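Local coordinates for protein CEP104 (Gallus gallus, PDB 5JO8) that is a centriolar protein whose TOG domain, a stack of paired helices, probably binds tubulin or microtubules, at residues Arg32-Ala37 against Ala44-Ala49; Glu39-Ala44 against Tyr65-Glu70; Asn82-Ala87 against Ser129-Lys134; Ala105-Leu110 against Pro137-Arg142; Met112-Tyr117 against Gln159-Trp164. All blocks are in the same frame, centred on the assembly; numbering follows the deposited sequence. Where two conformers were deposited one is given.

Contact 1 of 5, residues Arg32-Ala37 against Ala44-Ala49; sequences REASPA and ALVSGA
Val46 is the centre of this small apolar cluster, pressing its two methyl groups against Ala34 and Ala37, and it shows how a single branched residue can pin a broken helix to the next one. CG1 meets Ala34 CB at 3.8 Å. CG2 lies 4.1 Å from Ala37 CB and also rests on the backbone, 3.9 Å from Ala37 O. The division follows from the first torsion of Val46 (173°): CG1 stands opposite the backbone N and CG2 opposite the carbonyl carbon, which spreads the branches between two partners three residues apart. Both alanines direct CB at helix 43-49, and the backbones are nearest at Ala37 and Val46, whose CA atoms are 7.1 Å apart. Ala34 occupies a hinge. It is the first residue to depart from helical geometry after helix 28-33 and also the N-cap position of helix 35-41, so the valine touches both the break and the turn that follows it. Further out, Phe89 and Ala86 of helix 77-94 pack on Ala34 and Ala37 respectively, while Leu26 covers Val46 from the N-terminal loop. The contact thus ties the first, broken helices of the TOG domain together at its N-terminal end. With three buried aliphatic residues and no hydrogen bond between the segments, its cohesion rests on van der Waals and hydrophobic packing.

Contact 2 of 5, residues Glu39-Ala44 against Tyr65-Glu70; sequences EVFGEA and YKKLME
Phe41 meets Leu68 where the end of helix 35-41 leans on helix 54-69, in the N-terminal part of the helical stack that forms the TOG domain. Leu68 CD1 approaches the ring at its edge, in the ring plane, 3.7 Å from Phe41 CE1 and 3.8 Å from Phe41 CZ, and the two side chains run at about a right angle. Lys67 adds its aliphatic stem at the same rim, more loosely, with CG 4.4 Å from Phe41 CE1. Bends at chi2 and chi4 carry the lysine chain alongside the first segment, where NZ stops 4.1 Å from Val40 O; this is proximity between an ammonium group and a carbonyl rather than a hydrogen bond. In the next shell, the ring is backed by its own neighbour, since Val40 CG1 sits 3.7 Å above the ring plane, over the centre of one face. Ala86 of helix 77-94 packs on both Val40 and Phe41, and Met83 of the same helix touches Val40 and Leu68, so helix 77-94 packs against both partners. Gly42, the first residue to leave helix 35-41, has a phi of 91°, which a residue lacking CB adopts without crowding the carbonyl O of Phe41; it is also the N-cap of helix 43-49. The torsion that aims the ring is chi1 of Phe41, -61°, which sets CG opposite the carbonyl carbon.

Contact 3 of 5, residues Asn82-Ala87 against Ser129-Lys134; sequences NMLRAA and SHCVEK
In the helical stack of the TOG domain, Arg85 of helix 77-94 and His130 of helix 125-142 meet across two nearly parallel helices. Over these segments the axes run 11° from parallel and come within 10.6 Å. The more open side of the interface is carried by these two partly exposed residues. The guanidinium lies flat on the imidazole, with centres 4.0 Å apart and planes inclined by 23°, while the arginine stem continues the cover: Arg85 CD stands over the same ring face, 3.3 Å from His130 NE2, in a CH-pi contact. A bend at chi2 (-70°) lets the arginine chain lie along the ring in this way. Lys134 CG, one turn on from the histidine, covers the opposite face, so the imidazole lies between the arginine on one face and the lysine stem on the other. A water in the ring plane bridges the helices, donating to Arg85 O at 2.7 Å and hydrogen-bonded to His130 NE2 at 2.8 Å. The guanidinium is itself anchored by a salt bridge from NE to Glu127, an acid one turn before the histidine, which probably steadies the stack. Deeper in, Leu84 grips the thiol of Cys131: CD1 and CD2 are each 3.9 Å from SG, and CD2 also reaches His130 CD2 obliquely at 4.0 Å. Helix 100-121 closes this inner side, with Ile113 packed on both Leu84 and Cys131, while Ile88 of helix 77-94 touches His130, Cys131 and Lys134 and carries the interface onward along the two helices.

Contact 4 of 5, residues Ala105-Leu110 against Pro137-Arg142; sequences ASLKLL and PGLLSR
Leu139 points at helix 100-121 and divides its two terminal methyls between Leu107 and Leu110, so apolar contact accounts for the whole of the joint. CD2 of Leu139 comes within 3.6 Å of CD2 of Leu107, and CD1 of Leu139 lies 4.2 Å from CD2 of Leu110, a looser touch. The partners sit three residues apart on their helix, a spacing that presents both to the same neighbour. Leu107 does not aim its CB directly at the other helix; with chi1 at -60° CG stands opposite the carbonyl carbon, and the CD2 branch still reaches across. Polar interaction takes no part between the segments, but it is found at their flanks: Arg142 gives NH1 to the carbonyl groups of Ile95 and Asp97 and sets its cationic end against Phe103, fastening this part of the chain to the loop between helices 77-94 and 100-121. Around the leucines, Ile88 and Val91 of helix 77-94 pack on Leu110, whereas Phe157 and Met161 of helix 148-163 approach Leu107 and Leu139 respectively. Leucines meeting between consecutive antiparallel helices, flanked by the helices before and after them in the chain, are characteristic of the core of a HEAT-like array such as the TOG domain.

Contact 5 of 5, residues Met112-Tyr117 against Gln159-Trp164; sequences MIITQY and QEMALW
The backbones draw closest at Thr115 and Trp164, whose CA atoms are 7.5 Å apart, where a pi-type turn in helix 100-121 faces the end of helix 148-163. The contact joins these two helices within the HEAT-like stack expected of a TOG domain. Thr115 CG2 stands over one face of the Trp164 indole, 4.0 Å from the centroid of the six-membered ring and 24° off the ring normal, a CH-pi contact. Ile114 meets the same side chain at about a right angle: CG2 is 3.9 Å from Trp164 CE3 and approaches obliquely. Its other branch extends CD1 to within 4.1 Å of Met161 SD, on the deeper side of the interface. The threonine separates its polar and apolar branches, because chi1 (68°) puts CG2 opposite the carbonyl carbon, facing the indole, and leaves OG1 to hydrogen-bond with the carbonyl of Lys111 in its own helix. The opposite face of the indole lies on the backbone of its own last turn, with Met161 CA over the ring centre and Glu160 O offset toward the rim, while Phe157 meets the tryptophan ring edge-to-face. Cys131 touches Ile114, and Leu136 and Leu139 touch Met161, so helix 125-142 closes the inner side. In the wider turn itself, Met112 O receives two backbone bonds, from Gln116 N at 2.9 Å and from Tyr117 N at 3.0 Å.

Overall arrangement
The five contacts trace the stacking of helices from the N-terminal end of the TOG domain toward its middle. Contacts 1 and 2, with centres 10 Å apart, share Ala44 and the broken helices 35-41 and 43-49. Both lean on contact 3 through Ala86, whose CB is 3.6 Å from Ala37 CA and 3.5 Å from Phe41 CE2. Contacts 3 and 4 both use helix 125-142, and contacts 4 and 5 both use helix 100-121; these centres lie about 12 Å apart in each case. Ile113 joins contact 5 to contact 3, its CG2 being 3.6 Å from Cys131 SG. Contacts 1 and 5, about 25 Å apart between centres, do not touch.

Contact 1 of 5, residues Arg32-Ala37 against Ala44-Ala49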
# COMPACT_ATOMS: atom_id res chain seq x y z
N ARG A 32 -6.91 -25.17 -9.11
CA ARG A 32 -5.78 -24.88 -9.99
C ARG A 32 -5.04 -23.62 -9.55
O ARG A 32 -3.81 -23.63 -9.44
CB ARG A 32 -6.22 -24.77 -11.45
CG ARG A 32 -7.48 -23.95 -11.69
CD ARG A 32 -7.66 -23.64 -13.16
NE ARG A 32 -8.93 -22.96 -13.43
CZ ARG A 32 -10.07 -23.60 -13.65
NH1 ARG A 32 -11.18 -22.90 -13.88
NH2 ARG A 32 -10.11 -24.92 -13.64
N GLU A 33 -5.78 -22.55 -9.28
CA GLU A 33 -5.16 -21.28 -8.92
C GLU A 33 -4.40 -21.39 -7.59
O GLU A 33 -3.32 -20.83 -7.44
CB GLU A 33 -6.18 -20.13 -8.90
CG GLU A 33 -7.24 -20.19 -7.81
CD GLU A 33 -8.14 -18.96 -7.80
OE1 GLU A 33 -8.59 -18.56 -6.70
OE2 GLU A 33 -8.39 -18.40 -8.89
N ALA A 34 -4.96 -22.14 -6.65
CA ALA A 34 -4.32 -22.29 -5.34
C ALA A 34 -3.40 -23.51 -5.24
O ALA A 34 -3.01 -23.89 -4.14
CB ALA A 34 -5.38 -22.34 -4.25
N SER A 35 -3.05 -24.11 -6.38
CA SER A 35 -2.19 -25.30 -6.38
C SER A 35 -0.87 -25.14 -5.61
O SER A 35 -0.54 -26.00 -4.79
CB SER A 35 -1.91 -25.81 -7.81
OG SER A 35 -2.97 -26.63 -8.27
N PRO A 36 -0.12 -24.05 -5.86
CA PRO A 36 1.13 -23.91 -5.10
C PRO A 36 0.89 -23.80 -3.60
O PRO A 36 1.66 -24.37 -2.82
CB PRO A 36 1.72 -22.60 -5.64
CG PRO A 36 1.13 -22.46 -7.00
CD PRO A 36 -0.26 -22.99 -6.86
N ALA A 37 -0.16 -23.09 -3.20
CA ALA A 37 -0.54 -22.97 -1.80
C ALA A 37 -0.97 -24.32 -1.22
O ALA A 37 -0.65 -24.63 -0.09
CB ALA A 37 -1.65 -21.94 -1.63
N ALA A 44 -6.80 -28.92 3.13
CA ALA A 44 -7.69 -28.59 4.25
C ALA A 44 -7.55 -27.13 4.67
O ALA A 44 -8.54 -26.41 4.82
CB ALA A 44 -7.43 -29.52 5.43
N LEU A 45 -6.30 -26.68 4.84
CA LEU A 45 -6.05 -25.30 5.22
C LEU A 45 -6.55 -24.35 4.14
O LEU A 45 -7.20 -23.35 4.44
CB LEU A 45 -4.56 -25.06 5.49
CG LEU A 45 -4.17 -23.67 6.01
CD1 LEU A 45 -2.94 -23.77 6.90
CD2 LEU A 45 -3.91 -22.70 4.85
N VAL A 46 -6.22 -24.63 2.88
CA VAL A 46 -6.62 -23.74 1.79
C VAL A 46 -8.14 -23.69 1.66
O VAL A 46 -8.72 -22.62 1.44
CB VAL A 46 -5.92 -24.12 0.46
CG1 VAL A 46 -6.48 -23.31 -0.70
CG2 VAL A 46 -4.42 -23.91 0.59
N SER A 47 -8.80 -24.83 1.83
CA SER A 47 -10.25 -24.85 1.83
C SER A 47 -10.80 -23.93 2.92
O SER A 47 -11.81 -23.25 2.72
CB SER A 47 -10.77 -26.28 2.03
OG SER A 47 -10.39 -27.10 0.93
N GLY A 48 -10.14 -23.92 4.08
CA GLY A 48 -10.51 -22.99 5.13
C GLY A 48 -10.37 -21.54 4.69
O GLY A 48 -11.27 -20.72 4.89
N ALA A 49 -9.24 -21.21 4.07
CA ALA A 49 -9.00 -19.85 3.58
C ALA A 49 -10.04 -19.38 2.55
O ALA A 49 -10.35 -18.19 2.45
CB ALA A 49 -7.59 -19.73 2.99

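Contact 2 of 5, residues Glu39-Ala44 against Tyr65-Glu70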
# COMPACT_ATOMS: atom_id res chain seq x y z
N GLU A 39 0.04 -27.21 -2.32
CA GLU A 39 1.28 -27.98 -2.25
C GLU A 39 2.05 -27.71 -0.96
O GLU A 39 2.71 -28.59 -0.42
CB GLU A 39 2.17 -27.67 -3.45
CG GLU A 39 2.44 -28.87 -4.32
CD GLU A 39 3.12 -28.51 -5.62
OE1 GLU A 39 3.07 -27.33 -6.02
OE2 GLU A 39 3.70 -29.42 -6.25
N VAL A 40 1.95 -26.48 -0.47
CA VAL A 40 2.69 -26.06 0.70
C VAL A 40 1.92 -26.33 1.99
O VAL A 40 2.49 -26.81 2.97
CB VAL A 40 3.07 -24.56 0.60
CG1 VAL A 40 3.67 -24.06 1.91
CG2 VAL A 40 4.04 -24.34 -0.55
N PHE A 41 0.63 -25.99 1.99
CA PHE A 41 -0.15 -26.03 3.23
C PHE A 41 -1.16 -27.16 3.35
O PHE A 41 -1.70 -27.39 4.43
CB PHE A 41 -0.89 -24.70 3.41
CG PHE A 41 0.01 -23.53 3.53
CD1 PHE A 41 0.92 -23.44 4.57
CD2 PHE A 41 -0.05 -22.50 2.60
CE1 PHE A 41 1.76 -22.34 4.69
CE2 PHE A 41 0.79 -21.41 2.72
CZ PHE A 41 1.69 -21.33 3.75
N GLY A 42 -1.44 -27.84 2.25
CA GLY A 42 -2.46 -28.86 2.25
C GLY A 42 -3.82 -28.31 1.87
O GLY A 42 -4.10 -27.12 2.06
N GLU A 43 -4.67 -29.17 1.34
CA GLU A 43 -5.96 -28.73 0.84
C GLU A 43 -6.91 -28.29 1.96
O GLU A 43 -7.71 -27.37 1.77
CB GLU A 43 -6.61 -29.79 -0.05
CG GLU A 43 -7.94 -29.36 -0.64
CD GLU A 43 -8.45 -30.30 -1.71
OE1 GLU A 43 -7.68 -31.18 -2.15
OE2 GLU A 43 -9.62 -30.14 -2.12
N ALA A 44 -6.80 -28.92 3.13
CA ALA A 44 -7.69 -28.59 4.25
C ALA A 44 -7.55 -27.13 4.67
O ALA A 44 -8.54 -26.41 4.82
CB ALA A 44 -7.43 -29.52 5.43
N TYR A 65 0.22 -18.41 9.81
CA TYR A 65 1.12 -17.67 10.67
C TYR A 65 1.90 -18.63 11.57
O TYR A 65 3.12 -18.56 11.66
CB TYR A 65 0.32 -16.67 11.52
CG TYR A 65 1.12 -16.07 12.66
CD1 TYR A 65 1.21 -16.73 13.89
CD2 TYR A 65 1.80 -14.87 12.51
CE1 TYR A 65 1.95 -16.22 14.92
CE2 TYR A 65 2.55 -14.34 13.56
CZ TYR A 65 2.61 -15.03 14.76
OH TYR A 65 3.34 -14.53 15.81
N LYS A 66 1.18 -19.53 12.23
CA LYS A 66 1.85 -20.52 13.08
C LYS A 66 2.83 -21.41 12.31
O LYS A 66 3.96 -21.65 12.77
CB LYS A 66 0.81 -21.38 13.79
CG LYS A 66 1.43 -22.44 14.69
CD LYS A 66 0.36 -23.10 15.54
CE LYS A 66 0.92 -24.24 16.36
NZ LYS A 66 1.90 -23.78 17.37
N LYS A 67 2.42 -21.91 11.15
CA LYS A 67 3.28 -22.81 10.37
C LYS A 67 4.58 -22.11 9.96
O LYS A 67 5.67 -22.67 10.10
CB LYS A 67 2.53 -23.34 9.14
CG LYS A 67 3.33 -24.32 8.28
CD LYS A 67 3.52 -25.64 8.99
CE LYS A 67 4.33 -26.62 8.14
NZ LYS A 67 3.66 -26.91 6.85
N LEU A 68 4.48 -20.88 9.46
CA LEU A 68 5.68 -20.14 9.10
C LEU A 68 6.56 -19.80 10.30
O LEU A 68 7.78 -19.94 10.21
CB LEU A 68 5.34 -18.88 8.31
CG LEU A 68 5.23 -19.08 6.79
CD1 LEU A 68 4.00 -19.89 6.43
CD2 LEU A 68 5.21 -17.73 6.07
N MET A 69 5.96 -19.36 11.41
CA MET A 69 6.72 -18.98 12.60
C MET A 69 7.51 -20.16 13.17
O MET A 69 8.59 -19.98 13.74
CB MET A 69 5.80 -18.40 13.69
CG MET A 69 5.38 -16.95 13.45
SD MET A 69 6.78 -15.81 13.54
CE MET A 69 7.17 -15.91 15.29
N GLU A 70 6.99 -21.36 12.99
CA GLU A 70 7.61 -22.54 13.60
C GLU A 70 8.57 -23.28 12.67
O GLU A 70 9.14 -24.30 13.06
CB GLU A 70 6.54 -23.46 14.19
CG GLU A 70 5.82 -22.80 15.36
CD GLU A 70 4.73 -23.66 15.98
OE1 GLU A 70 4.41 -24.74 15.41
OE2 GLU A 70 4.20 -23.26 17.04

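Contact 3 of 5, residues Asn82-Ala87 against Ser129-Lys134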
# COMPACT_ATOMS: atom_id res chain seq x y z
N ASN A 82 9.11 -21.10 -1.19
CA ASN A 82 7.82 -21.57 -1.67
C ASN A 82 6.73 -21.33 -0.62
O ASN A 82 5.60 -20.98 -0.96
CB ASN A 82 7.87 -23.05 -2.04
CG ASN A 82 8.75 -23.31 -3.22
OD1 ASN A 82 9.01 -22.42 -4.03
ND2 ASN A 82 9.23 -24.55 -3.35
N MET A 83 7.08 -21.52 0.64
CA MET A 83 6.12 -21.29 1.71
C MET A 83 5.76 -19.81 1.81
O MET A 83 4.59 -19.48 2.02
CB MET A 83 6.68 -21.79 3.03
CG MET A 83 5.66 -21.77 4.14
SD MET A 83 6.29 -22.60 5.61
CE MET A 83 6.66 -24.22 4.96
N LEU A 84 6.75 -18.94 1.68
CA LEU A 84 6.49 -17.50 1.68
C LEU A 84 5.57 -17.16 0.53
O LEU A 84 4.61 -16.40 0.70
CB LEU A 84 7.79 -16.70 1.57
CG LEU A 84 7.63 -15.17 1.46
CD1 LEU A 84 8.84 -14.48 2.04
CD2 LEU A 84 7.40 -14.68 0.02
N ARG A 85 5.87 -17.66 -0.66
CA ARG A 85 5.07 -17.31 -1.82
C ARG A 85 3.63 -17.80 -1.65
O ARG A 85 2.68 -17.08 -1.99
CB ARG A 85 5.70 -17.87 -3.10
CG ARG A 85 7.13 -17.42 -3.31
CD ARG A 85 7.22 -15.94 -3.64
NE ARG A 85 8.59 -15.51 -3.97
CZ ARG A 85 9.02 -15.22 -5.20
NH1 ARG A 85 8.19 -15.33 -6.24
NH2 ARG A 85 10.27 -14.83 -5.39
N ALA A 86 3.45 -18.99 -1.10
CA ALA A 86 2.12 -19.52 -0.88
C ALA A 86 1.37 -18.70 0.17
O ALA A 86 0.16 -18.47 0.05
CB ALA A 86 2.19 -20.99 -0.48
N ALA A 87 2.08 -18.28 1.21
CA ALA A 87 1.46 -17.47 2.26
C ALA A 87 1.01 -16.12 1.71
O ALA A 87 -0.07 -15.65 2.03
CB ALA A 87 2.43 -17.28 3.43
N SER A 129 10.58 -7.61 -1.38
CA SER A 129 10.00 -6.86 -2.49
C SER A 129 8.75 -7.55 -3.02
O SER A 129 7.72 -6.90 -3.24
CB SER A 129 11.02 -6.70 -3.62
OG SER A 129 10.41 -6.12 -4.75
N HIS A 130 8.83 -8.86 -3.23
CA HIS A 130 7.68 -9.64 -3.66
C HIS A 130 6.50 -9.45 -2.69
O HIS A 130 5.36 -9.25 -3.13
CB HIS A 130 8.06 -11.12 -3.75
CG HIS A 130 6.90 -12.02 -4.06
ND1 HIS A 130 6.52 -12.32 -5.35
CD2 HIS A 130 6.06 -12.69 -3.24
CE1 HIS A 130 5.49 -13.14 -5.31
NE2 HIS A 130 5.18 -13.38 -4.05
N CYS A 131 6.77 -9.51 -1.39
CA CYS A 131 5.69 -9.36 -0.40
C CYS A 131 4.98 -8.03 -0.54
O CYS A 131 3.74 -7.97 -0.49
CB CYS A 131 6.22 -9.46 1.03
SG CYS A 131 6.88 -11.10 1.46
N VAL A 132 5.76 -6.97 -0.67
CA VAL A 132 5.20 -5.62 -0.78
C VAL A 132 4.46 -5.46 -2.11
O VAL A 132 3.33 -4.99 -2.14
CB VAL A 132 6.26 -4.52 -0.60
CG1 VAL A 132 5.64 -3.14 -0.77
CG2 VAL A 132 6.91 -4.63 0.78
N GLU A 133 5.08 -5.86 -3.21
CA GLU A 133 4.47 -5.66 -4.53
C GLU A 133 3.16 -6.42 -4.69
O GLU A 133 2.25 -5.94 -5.36
CB GLU A 133 5.44 -6.06 -5.65
CG GLU A 133 6.69 -5.20 -5.75
CD GLU A 133 6.41 -3.79 -6.29
OE1 GLU A 133 5.27 -3.52 -6.71
OE2 GLU A 133 7.34 -2.96 -6.30
N LYS A 134 3.05 -7.59 -4.07
CA LYS A 134 1.85 -8.41 -4.23
C LYS A 134 0.70 -7.95 -3.35
O LYS A 134 -0.45 -8.36 -3.57
CB LYS A 134 2.16 -9.89 -3.95
CG LYS A 134 3.07 -10.54 -4.99
CD LYS A 134 2.46 -10.47 -6.37
CE LYS A 134 3.43 -10.99 -7.42
NZ LYS A 134 2.87 -10.91 -8.80
O HOH W 1 2.90 -15.07 -3.84

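Contact 4 of 5, residues Ala105-Leu110 against Pro137-Arg142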
# COMPACT_ATOMS: atom_id res chain seq x y z
N ALA A 105 -6.10 -10.67 10.44
CA ALA A 105 -5.23 -11.84 10.46
C ALA A 105 -4.30 -11.76 9.25
O ALA A 105 -3.13 -12.13 9.35
CB ALA A 105 -6.03 -13.13 10.46
N SER A 106 -4.80 -11.25 8.12
CA SER A 106 -3.95 -11.15 6.94
C SER A 106 -2.83 -10.13 7.15
O SER A 106 -1.69 -10.35 6.72
CB SER A 106 -4.76 -10.84 5.68
OG SER A 106 -5.03 -9.45 5.56
N LEU A 107 -3.14 -9.03 7.83
CA LEU A 107 -2.13 -8.02 8.13
C LEU A 107 -1.09 -8.56 9.11
O LEU A 107 0.10 -8.27 8.96
CB LEU A 107 -2.76 -6.76 8.72
CG LEU A 107 -3.78 -6.03 7.86
CD1 LEU A 107 -4.22 -4.75 8.57
CD2 LEU A 107 -3.23 -5.71 6.48
N LYS A 108 -1.54 -9.30 10.11
CA LYS A 108 -0.65 -9.91 11.09
C LYS A 108 0.33 -10.83 10.37
O LYS A 108 1.53 -10.82 10.63
CB LYS A 108 -1.45 -10.71 12.12
CG LYS A 108 -0.62 -11.44 13.15
CD LYS A 108 -1.53 -12.33 13.99
CE LYS A 108 -0.76 -13.32 14.85
NZ LYS A 108 -0.07 -12.68 16.01
N LEU A 109 -0.19 -11.62 9.44
CA LEU A 109 0.62 -12.57 8.71
C LEU A 109 1.60 -11.83 7.80
O LEU A 109 2.79 -12.17 7.78
CB LEU A 109 -0.29 -13.48 7.88
CG LEU A 109 0.36 -14.47 6.93
CD1 LEU A 109 1.42 -15.31 7.64
CD2 LEU A 109 -0.74 -15.35 6.32
N LEU A 110 1.11 -10.83 7.07
CA LEU A 110 1.97 -10.06 6.18
C LEU A 110 3.11 -9.37 6.92
O LEU A 110 4.27 -9.45 6.51
CB LEU A 110 1.14 -9.02 5.42
CG LEU A 110 1.91 -8.09 4.49
CD1 LEU A 110 2.68 -8.95 3.48
CD2 LEU A 110 0.95 -7.18 3.78
N PRO A 137 -1.05 -3.09 -3.71
CA PRO A 137 -2.22 -2.65 -4.49
C PRO A 137 -3.54 -2.97 -3.82
O PRO A 137 -4.46 -2.13 -3.79
CB PRO A 137 -2.08 -3.43 -5.79
CG PRO A 137 -0.60 -3.64 -5.93
CD PRO A 137 -0.14 -3.92 -4.53
N GLY A 138 -3.65 -4.15 -3.23
CA GLY A 138 -4.85 -4.51 -2.51
C GLY A 138 -5.07 -3.66 -1.27
O GLY A 138 -6.20 -3.29 -0.94
N LEU A 139 -3.99 -3.35 -0.56
CA LEU A 139 -4.09 -2.52 0.64
C LEU A 139 -4.57 -1.14 0.25
O LEU A 139 -5.43 -0.55 0.92
CB LEU A 139 -2.74 -2.43 1.35
CG LEU A 139 -2.29 -3.72 2.03
CD1 LEU A 139 -0.82 -3.63 2.36
CD2 LEU A 139 -3.12 -3.96 3.30
N LEU A 140 -4.03 -0.63 -0.85
CA LEU A 140 -4.45 0.68 -1.34
C LEU A 140 -5.93 0.69 -1.72
O LEU A 140 -6.63 1.68 -1.47
CB LEU A 140 -3.58 1.16 -2.50
CG LEU A 140 -2.29 1.80 -1.99
CD1 LEU A 140 -1.29 1.97 -3.11
CD2 LEU A 140 -2.59 3.15 -1.34
N SER A 141 -6.40 -0.39 -2.32
CA SER A 141 -7.82 -0.50 -2.66
C SER A 141 -8.72 -0.34 -1.44
O SER A 141 -9.76 0.29 -1.52
CB SER A 141 -8.12 -1.83 -3.36
OG SER A 141 -7.66 -1.82 -4.69
N ARG A 142 -8.30 -0.91 -0.31
CA ARG A 142 -9.11 -0.86 0.90
C ARG A 142 -9.17 0.55 1.48
O ARG A 142 -10.08 0.88 2.22
CB ARG A 142 -8.61 -1.83 1.98
CG ARG A 142 -8.50 -3.30 1.52
CD ARG A 142 -9.75 -3.81 0.81
NE ARG A 142 -10.98 -3.63 1.59
CZ ARG A 142 -11.39 -4.44 2.55
NH1 ARG A 142 -10.68 -5.51 2.90
NH2 ARG A 142 -12.53 -4.18 3.19

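Contact 5 of 5, residues Met112-Tyr117 against Gln159-Trp164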
# COMPACT_ATOMS: atom_id res chain seq x y z
N MET A 112 4.39 -10.18 9.82
CA MET A 112 5.30 -11.22 10.30
C MET A 112 6.23 -11.71 9.18
O MET A 112 7.42 -11.93 9.42
CB MET A 112 4.49 -12.39 10.87
CG MET A 112 5.34 -13.56 11.37
SD MET A 112 5.95 -14.71 10.13
CE MET A 112 4.43 -15.51 9.62
N ILE A 113 5.70 -11.90 7.98
CA ILE A 113 6.54 -12.43 6.90
C ILE A 113 7.66 -11.45 6.60
O ILE A 113 8.83 -11.83 6.49
CB ILE A 113 5.71 -12.73 5.65
CG1 ILE A 113 4.81 -13.93 5.89
CG2 ILE A 113 6.62 -13.04 4.47
CD1 ILE A 113 3.69 -14.07 4.91
N ILE A 114 7.30 -10.18 6.50
CA ILE A 114 8.26 -9.14 6.15
C ILE A 114 9.27 -8.84 7.26
O ILE A 114 10.47 -8.73 7.02
CB ILE A 114 7.52 -7.87 5.71
CG1 ILE A 114 6.84 -8.09 4.37
CG2 ILE A 114 8.47 -6.67 5.66
CD1 ILE A 114 5.84 -6.96 4.03
N THR A 115 8.78 -8.71 8.49
CA THR A 115 9.63 -8.21 9.57
C THR A 115 10.32 -9.32 10.37
O THR A 115 11.29 -9.06 11.09
CB THR A 115 8.84 -7.30 10.53
OG1 THR A 115 7.88 -8.08 11.26
CG2 THR A 115 8.14 -6.17 9.76
N GLN A 116 9.85 -10.55 10.23
CA GLN A 116 10.41 -11.65 11.02
C GLN A 116 10.94 -12.79 10.18
O GLN A 116 12.09 -13.20 10.34
CB GLN A 116 9.38 -12.19 12.01
CG GLN A 116 8.94 -11.17 13.05
CD GLN A 116 8.00 -11.77 14.07
OE1 GLN A 116 8.36 -12.67 14.82
NE2 GLN A 116 6.77 -11.29 14.09
N TYR A 117 10.11 -13.31 9.28
CA TYR A 117 10.41 -14.53 8.54
C TYR A 117 11.54 -14.36 7.53
O TYR A 117 12.52 -15.12 7.55
CB TYR A 117 9.13 -14.99 7.84
CG TYR A 117 9.19 -16.30 7.09
CD1 TYR A 117 8.88 -17.50 7.73
CD2 TYR A 117 9.46 -16.33 5.73
CE1 TYR A 117 8.88 -18.70 7.03
CE2 TYR A 117 9.46 -17.52 5.02
CZ TYR A 117 9.18 -18.70 5.68
OH TYR A 117 9.16 -19.86 4.95
N GLN A 159 1.24 3.14 5.95
CA GLN A 159 2.17 4.08 6.55
C GLN A 159 3.26 3.35 7.36
O GLN A 159 4.46 3.63 7.20
CB GLN A 159 1.39 5.08 7.41
CG GLN A 159 2.16 6.31 7.87
CD GLN A 159 1.35 7.14 8.86
OE1 GLN A 159 1.90 7.97 9.58
NE2 GLN A 159 0.04 6.91 8.90
N GLU A 160 2.85 2.38 8.18
CA GLU A 160 3.77 1.63 9.02
C GLU A 160 4.68 0.75 8.16
O GLU A 160 5.89 0.68 8.39
CB GLU A 160 3.02 0.79 10.06
CG GLU A 160 2.29 1.62 11.13
CD GLU A 160 1.68 0.78 12.23
OE1 GLU A 160 0.45 0.89 12.44
OE2 GLU A 160 2.42 0.01 12.89
N MET A 161 4.10 0.10 7.15
CA MET A 161 4.88 -0.76 6.27
C MET A 161 5.97 0.01 5.54
O MET A 161 7.08 -0.48 5.37
CB MET A 161 3.98 -1.52 5.29
CG MET A 161 4.76 -2.45 4.36
SD MET A 161 3.69 -3.57 3.45
CE MET A 161 2.72 -2.43 2.45
N ALA A 162 5.65 1.24 5.12
CA ALA A 162 6.62 2.08 4.41
C ALA A 162 7.86 2.38 5.25
O ALA A 162 8.96 2.58 4.71
CB ALA A 162 5.95 3.40 3.97
N LEU A 163 7.69 2.40 6.57
CA LEU A 163 8.77 2.81 7.47
C LEU A 163 9.49 1.64 8.18
O LEU A 163 10.49 1.86 8.87
CB LEU A 163 8.22 3.86 8.45
CG LEU A 163 7.78 5.09 7.64
CD1 LEU A 163 6.64 5.87 8.26
CD2 LEU A 163 8.97 6.00 7.40
N TRP A 164 9.02 0.41 7.97
CA TRP A 164 9.72 -0.74 8.54
C TRP A 164 11.13 -0.80 7.98
O TRP A 164 11.36 -0.54 6.80
CB TRP A 164 9.02 -2.07 8.24
CG TRP A 164 7.71 -2.21 8.91
CD1 TRP A 164 7.29 -1.60 10.07
CD2 TRP A 164 6.62 -3.00 8.45
NE1 TRP A 164 5.99 -1.97 10.35
CE2 TRP A 164 5.56 -2.83 9.37
CE3 TRP A 164 6.42 -3.84 7.35
CZ2 TRP A 164 4.33 -3.46 9.21
CZ3 TRP A 164 5.20 -4.46 7.19
CH2 TRP A 164 4.17 -4.27 8.12